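Side-chain contacts in extracellular matrix-binding protein EbhA (PDB 2DGJ), which probably serves as a cell wall-associated adhesin that binds extracellular matrix, here represented by a rod-like piece of its helical-bundle repeat region: residues A15-T19 / Q20-D24; E201-R204 / N205-S209; Q236-V239 / G240-V244. One frame throughout, in Å; residues are numbered along the deposited sequence.

Interaction 1 of 3, residues A15-T19 / Q20-D24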
# COMPACT_ATOMS: atom_id res chain seq x y z
N ALA A 15 -7.91 23.04 -9.87
CA ALA A 15 -7.96 22.13 -11.01
C ALA A 15 -6.67 21.33 -11.12
O ALA A 15 -6.68 20.11 -11.27
CB ALA A 15 -8.22 22.92 -12.30
N THR A 16 -5.54 22.04 -11.04
CA THR A 16 -4.24 21.40 -11.12
C THR A 16 -4.07 20.36 -10.02
O THR A 16 -3.49 19.30 -10.23
CB THR A 16 -3.09 22.43 -11.01
OG1 THR A 16 -3.18 23.36 -12.10
CG2 THR A 16 -1.73 21.74 -11.06
N LYS A 17 -4.61 20.67 -8.84
CA LYS A 17 -4.51 19.77 -7.70
C LYS A 17 -5.40 18.55 -7.81
O LYS A 17 -5.21 17.58 -7.08
CB LYS A 17 -4.82 20.52 -6.40
CG LYS A 17 -3.69 21.43 -5.94
CD LYS A 17 -4.02 22.07 -4.60
CE LYS A 17 -2.82 22.83 -4.04
NZ LYS A 17 -3.13 23.43 -2.71
N GLN A 18 -6.36 18.59 -8.72
CA GLN A 18 -7.27 17.46 -8.91
C GLN A 18 -6.66 16.46 -9.89
O GLN A 18 -7.09 15.31 -9.96
CB GLN A 18 -8.62 17.94 -9.45
CG GLN A 18 -9.52 18.64 -8.44
CD GLN A 18 -10.00 17.71 -7.34
OE1 GLN A 18 -9.22 17.28 -6.49
NE2 GLN A 18 -11.29 17.38 -7.36
N THR A 19 -5.67 16.92 -10.64
CA THR A 19 -5.02 16.07 -11.64
C THR A 19 -4.06 15.05 -11.05
O THR A 19 -3.50 15.24 -9.97
CB THR A 19 -4.25 16.90 -12.68
OG1 THR A 19 -3.16 17.58 -12.04
CG2 THR A 19 -5.18 17.92 -13.34
N GLN A 20 -3.88 13.96 -11.79
CA GLN A 20 -2.99 12.87 -11.42
C GLN A 20 -1.54 13.37 -11.51
O GLN A 20 -0.66 12.91 -10.76
CB GLN A 20 -3.21 11.69 -12.36
CG GLN A 20 -2.42 10.43 -12.06
CD GLN A 20 -0.96 10.55 -12.43
OE1 GLN A 20 -0.63 11.20 -13.43
NE2 GLN A 20 -0.09 9.93 -11.64
N LYS A 21 -1.30 14.31 -12.41
CA LYS A 21 0.04 14.86 -12.60
C LYS A 21 0.53 15.47 -11.29
O LYS A 21 1.71 15.37 -10.94
CB LYS A 21 0.02 15.92 -13.71
CG LYS A 21 1.38 16.51 -14.04
CD LYS A 21 1.32 17.39 -15.28
CE LYS A 21 2.69 18.00 -15.62
NZ LYS A 21 3.73 16.97 -15.88
N TYR A 22 -0.38 16.11 -10.57
CA TYR A 22 -0.06 16.73 -9.29
C TYR A 22 -0.10 15.68 -8.19
O TYR A 22 0.89 15.47 -7.47
CB TYR A 22 -1.08 17.83 -8.97
CG TYR A 22 -0.97 18.38 -7.56
CD1 TYR A 22 0.01 19.31 -7.22
CD2 TYR A 22 -1.84 17.94 -6.56
CE1 TYR A 22 0.13 19.79 -5.91
CE2 TYR A 22 -1.73 18.41 -5.25
CZ TYR A 22 -0.74 19.34 -4.93
OH TYR A 22 -0.63 19.81 -3.64
N ARG A 23 -1.25 15.03 -8.07
CA ARG A 23 -1.51 13.99 -7.08
C ARG A 23 -0.32 13.07 -6.80
O ARG A 23 0.17 13.01 -5.67
CB ARG A 23 -2.68 13.13 -7.55
CG ARG A 23 -3.84 13.03 -6.57
CD ARG A 23 -4.77 14.22 -6.67
NE ARG A 23 -6.14 13.83 -6.35
CZ ARG A 23 -6.52 13.27 -5.20
NH1 ARG A 23 -5.64 13.02 -4.24
NH2 ARG A 23 -7.80 12.96 -5.02
N ASP A 24 0.13 12.35 -7.82
CA ASP A 24 1.25 11.41 -7.67
C ASP A 24 2.64 11.99 -7.84
O ASP A 24 3.63 11.25 -7.83
CB ASP A 24 1.08 10.23 -8.64
CG ASP A 24 -0.13 9.39 -8.31
OD1 ASP A 24 -0.31 9.08 -7.11
OD2 ASP A 24 -0.90 9.03 -9.23

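Interaction 2 of 3, residues E201-R204 / N205-S209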
# COMPACT_ATOMS: atom_id res chain seq x y z
N GLU A 201 -10.65 -46.73 4.46
CA GLU A 201 -11.65 -47.09 5.46
C GLU A 201 -12.61 -48.18 4.98
O GLU A 201 -13.00 -49.04 5.76
CB GLU A 201 -12.45 -45.86 5.90
CG GLU A 201 -11.65 -44.87 6.71
CD GLU A 201 -11.09 -43.73 5.87
OE1 GLU A 201 -10.65 -43.97 4.73
OE2 GLU A 201 -11.07 -42.59 6.38
N ASN A 202 -12.99 -48.14 3.71
CA ASN A 202 -13.89 -49.16 3.18
C ASN A 202 -13.24 -50.55 3.24
O ASN A 202 -13.93 -51.55 3.45
CB ASN A 202 -14.28 -48.84 1.73
CG ASN A 202 -15.30 -47.73 1.64
OD1 ASN A 202 -16.03 -47.45 2.59
ND2 ASN A 202 -15.37 -47.09 0.47
N LEU A 203 -11.93 -50.60 3.04
CA LEU A 203 -11.20 -51.87 3.07
C LEU A 203 -11.13 -52.44 4.48
O LEU A 203 -11.27 -53.64 4.68
CB LEU A 203 -9.78 -51.67 2.52
CG LEU A 203 -8.88 -52.91 2.58
CD1 LEU A 203 -9.51 -54.04 1.77
CD2 LEU A 203 -7.50 -52.55 2.04
N ARG A 204 -10.91 -51.57 5.46
CA ARG A 204 -10.84 -52.00 6.86
C ARG A 204 -12.19 -52.58 7.28
O ARG A 204 -12.25 -53.64 7.89
CB ARG A 204 -10.48 -50.81 7.75
CG ARG A 204 -9.99 -51.19 9.14
CD ARG A 204 -8.47 -51.34 9.21
NE ARG A 204 -8.00 -52.72 9.12
CZ ARG A 204 -7.55 -53.30 8.01
NH1 ARG A 204 -7.49 -52.62 6.87
NH2 ARG A 204 -7.15 -54.56 8.05
N ASN A 205 -13.27 -51.88 6.95
CA ASN A 205 -14.62 -52.35 7.28
C ASN A 205 -14.95 -53.60 6.48
O ASN A 205 -15.60 -54.52 6.97
CB ASN A 205 -15.65 -51.25 6.98
CG ASN A 205 -15.53 -50.06 7.91
OD1 ASN A 205 -15.53 -50.21 9.13
ND2 ASN A 205 -15.43 -48.86 7.33
N ALA A 206 -14.50 -53.63 5.23
CA ALA A 206 -14.74 -54.77 4.36
C ALA A 206 -14.13 -56.04 4.95
O ALA A 206 -14.76 -57.09 4.99
CB ALA A 206 -14.16 -54.51 2.99
N LYS A 207 -12.89 -55.92 5.41
CA LYS A 207 -12.18 -57.06 5.99
C LYS A 207 -12.83 -57.52 7.29
O LYS A 207 -12.84 -58.71 7.60
CB LYS A 207 -10.71 -56.70 6.25
CG LYS A 207 -9.90 -56.41 5.01
CD LYS A 207 -8.42 -56.28 5.33
CE LYS A 207 -7.59 -56.13 4.08
NZ LYS A 207 -6.14 -56.20 4.39
N THR A 208 -13.36 -56.57 8.05
CA THR A 208 -13.99 -56.89 9.32
C THR A 208 -15.29 -57.66 9.15
O THR A 208 -15.50 -58.70 9.79
CB THR A 208 -14.27 -55.60 10.14
OG1 THR A 208 -13.04 -54.97 10.48
CG2 THR A 208 -15.04 -55.93 11.41
N SER A 209 -16.17 -57.17 8.27
CA SER A 209 -17.45 -57.83 8.05
C SER A 209 -17.27 -59.17 7.36
O SER A 209 -18.00 -60.12 7.64
CB SER A 209 -18.38 -56.95 7.22
OG SER A 209 -18.01 -56.96 5.85
O HOH W 1 -5.79 -53.69 5.09

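Interaction 3 of 3, residues Q236-V239 / G240-V244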
# COMPACT_ATOMS: atom_id res chain seq x y z
N GLN A 236 -5.66 -56.90 -0.71
CA GLN A 236 -5.24 -55.51 -0.82
C GLN A 236 -6.35 -54.51 -1.14
O GLN A 236 -6.16 -53.31 -0.99
CB GLN A 236 -4.13 -55.37 -1.85
CG GLN A 236 -2.77 -55.82 -1.35
CD GLN A 236 -1.69 -55.72 -2.41
OE1 GLN A 236 -1.61 -56.54 -3.32
NE2 GLN A 236 -0.85 -54.69 -2.29
N ASN A 237 -7.49 -55.01 -1.60
CA ASN A 237 -8.61 -54.13 -1.91
C ASN A 237 -9.95 -54.80 -1.63
O ASN A 237 -10.01 -56.00 -1.39
CB ASN A 237 -8.54 -53.67 -3.37
CG ASN A 237 -8.73 -54.80 -4.35
OD1 ASN A 237 -8.32 -55.94 -4.11
ND2 ASN A 237 -9.33 -54.48 -5.49
N VAL A 238 -11.02 -54.02 -1.64
CA VAL A 238 -12.36 -54.53 -1.36
C VAL A 238 -12.79 -55.75 -2.16
O VAL A 238 -13.16 -56.78 -1.58
CB VAL A 238 -13.42 -53.41 -1.53
CG1 VAL A 238 -14.83 -53.97 -1.33
CG2 VAL A 238 -13.17 -52.31 -0.53
N VAL A 239 -12.75 -55.66 -3.49
CA VAL A 239 -13.17 -56.78 -4.32
C VAL A 239 -12.36 -58.02 -3.99
O VAL A 239 -12.86 -59.15 -4.06
CB VAL A 239 -13.02 -56.47 -5.83
CG1 VAL A 239 -13.80 -55.20 -6.18
CG2 VAL A 239 -11.56 -56.31 -6.19
N GLY A 240 -11.09 -57.82 -3.62
CA GLY A 240 -10.25 -58.94 -3.28
C GLY A 240 -10.80 -59.63 -2.05
O GLY A 240 -10.83 -60.86 -1.97
N VAL A 241 -11.24 -58.82 -1.08
CA VAL A 241 -11.81 -59.33 0.16
C VAL A 241 -13.10 -60.09 -0.12
O VAL A 241 -13.27 -61.23 0.31
CB VAL A 241 -12.12 -58.17 1.14
CG1 VAL A 241 -12.96 -58.68 2.30
CG2 VAL A 241 -10.83 -57.56 1.65
N ASN A 242 -14.00 -59.45 -0.85
CA ASN A 242 -15.29 -60.04 -1.20
C ASN A 242 -15.17 -61.30 -2.06
O ASN A 242 -16.07 -62.14 -2.06
CB ASN A 242 -16.14 -58.99 -1.92
CG ASN A 242 -16.55 -57.86 -1.00
OD1 ASN A 242 -16.80 -56.74 -1.45
ND2 ASN A 242 -16.64 -58.15 0.29
N GLY A 243 -14.07 -61.43 -2.79
CA GLY A 243 -13.88 -62.60 -3.62
C GLY A 243 -13.65 -63.80 -2.71
O GLY A 243 -14.12 -64.90 -2.99
N VAL A 244 -12.91 -63.57 -1.63
CA VAL A 244 -12.62 -64.62 -0.66
C VAL A 244 -13.89 -64.99 0.08
O VAL A 244 -14.18 -66.17 0.28
CB VAL A 244 -11.57 -64.14 0.37
CG1 VAL A 244 -11.33 -65.23 1.42
CG2 VAL A 244 -10.28 -63.79 -0.35

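Interaction 1 of 3, residues A15-T19 / Q20-D24
Tyr22 holds CG opposite its backbone N (chi1 170°) and Lys17 runs extended beyond CG, an arrangement that sends the two side chains the same way with Lys17 CG laid over one face of the phenol ring. Lys17 CG makes a CH-pi contact 3.8 Å from the centroid of the Tyr22 ring, displaced toward its rim, and further out Lys17 CE comes within 3.8 Å of Tyr22 OH. Lysine suits the place because its aliphatic part covers the ring while its ammonium goes on to a salt bridge with Asp34 of helix 27-46. The chain turns at Thr19, the N-cap of helix 20-23. Wedged between its own N and carbonyl carbon (chi1 65°), Thr19 OG1 donates to Thr16 O at 2.5 Å and accepts a weak capping bond from Tyr22 N at 3.5 Å. Thr19 O receives Arg23 N at 3.0 Å. Beyond this turn, Gln20 NE2 reaches the anti lone pair of Asp24 OD2 at 2.7 Å; NE2 also bonds Gly73 O, and OD2 accepts from Val112 N. One hydroxyl therefore serves two successive helices of the FIVAR region: it bonds a carbonyl of helix 13-18 and weakly caps an amide of helix 20-23, while hydrocarbon shelters the ring alongside.

Interaction 2 of 3, residues E201-R204 / N205-S209
Helix 199-215, in the region matching the GA module, a family of small three-helix bundles, brings Leu203 and Arg204 against Lys207 one turn further on. The regular helical frame sets the spacing: Lys207 N donates to Leu203 O at 2.9 Å, and equivalent bonds join Asn205 to Glu201 and Ala206 to Asn202. The CB of Lys207 is directed toward the preceding turn, and the chain stays extended beyond CG. Its methylenes are flanked by two different neighbours. Leu203 crosses it obliquely, with CD1 3.7 Å from Lys207 CE, a hydrocarbon contact that Val241 of helix 238-250 extends by touching both residues. Arg204 bends at chi2 (92°) and again at chi3 (-99°), which folds its guanidinium back across the lysine until NH2 lies 3.5 Å from Lys207 CD.

The two cationic ends are thereby brought close, Arg204 NH2 standing 4.1 Å from Lys207 NZ. Like charges at this distance would be expected to repel, but a shared water and further acceptors of the lysine probably ease the repulsion. The water accepts from Arg204 NH1 at 2.7 Å and from Lys207 NZ at 2.6 Å, and the ammonium also donates to the carbonyls of Glu233, at the end of helix 222-234, and Ala235 just after it. Lysine suits this position because a long, flexible chain can pass the leucine and still deliver a charge to those carbonyls, whose partial negative charge should welcome it. Asn205, on the outer surface, instead turns its amide to Thr48 of the second subunit, where ND2 makes a hydrogen bond. Small Ala206 lies close against the preceding turn, its CB 3.0 Å from Asn202 O. At Arg204 O, Thr208 N makes the regular helical bond, and Thr208 OG1 lies 3.0 Å from that same oxygen.

Interaction 3 of 3, residues Q236-V239 / G240-V244
Asn237 occupies the N-cap of helix 238-250 in the region matching the GA module, and its side chain turns back over the opening turn. With CG held between the backbone N and the carbonyl carbon (chi1 66°), OD1 faces Gly240 N and accepts a capping bond, long and weak at 3.4 Å. Asparagine suits the cap because its short side chain puts a carbonyl oxygen beside amides that have no preceding turn to serve them. The glycine suits the other end: having no side chain, it leaves OD1 room beside its backbone, 3.7 Å from Gly240 CA. The backbone carbonyl of Asn237 begins the regular helical pattern, receiving Val241 N at 3.1 Å.

Next comes Val238, whose own amide is bound by the carboxylate of Asp150, so this first turn draws a further acceptor, and a negative charge, from elsewhere in the chain. Such a charge at the start of a helix probably interacts favourably with the helix dipole. Val238 O accepts a nearly straight bond from Asn242 N at 2.9 Å. The side chains of Val238 and Asn242 lie side by side, pointing the same way, and Val238 CG1 rests 3.4 Å from Asn242 OD1, a methyl against an amide oxygen.

Val239 follows on an exposed side. Its carbonyl oxygen receives Gly243 N at 2.9 Å, which carries the helical pattern one residue further. Val241, by contrast, is buried: its side chain packs against Val232 of helix 222-234 and Ala210 of helix 199-215, and a compact hydrocarbon side chain suits this buried place. Val241 CG2 sits 3.5 Å from Asn237 O.

Overall arrangement
The three contacts lie in series along an elongated, largely helical chain. Interaction 1, in the first FIVAR region of this fragment, is on the opposite side of the chain's centre from the other two: its centre is 72 Å from that of interaction 2 and 76 Å from that of interaction 3, and it touches neither. Interactions 2 and 3 fall within one GA range, with centres 10 Å apart, and they pack directly on each other. Leu203 CD2 meets Gln236 O at 3.4 Å, and Lys207 CG meets Val241 CG2 at 3.7 Å, joining helix 199-215 to the start of helix 238-250. Interactions 1 and 3 each include a helix start with a weak side-chain cap, from Thr19 and Asn237.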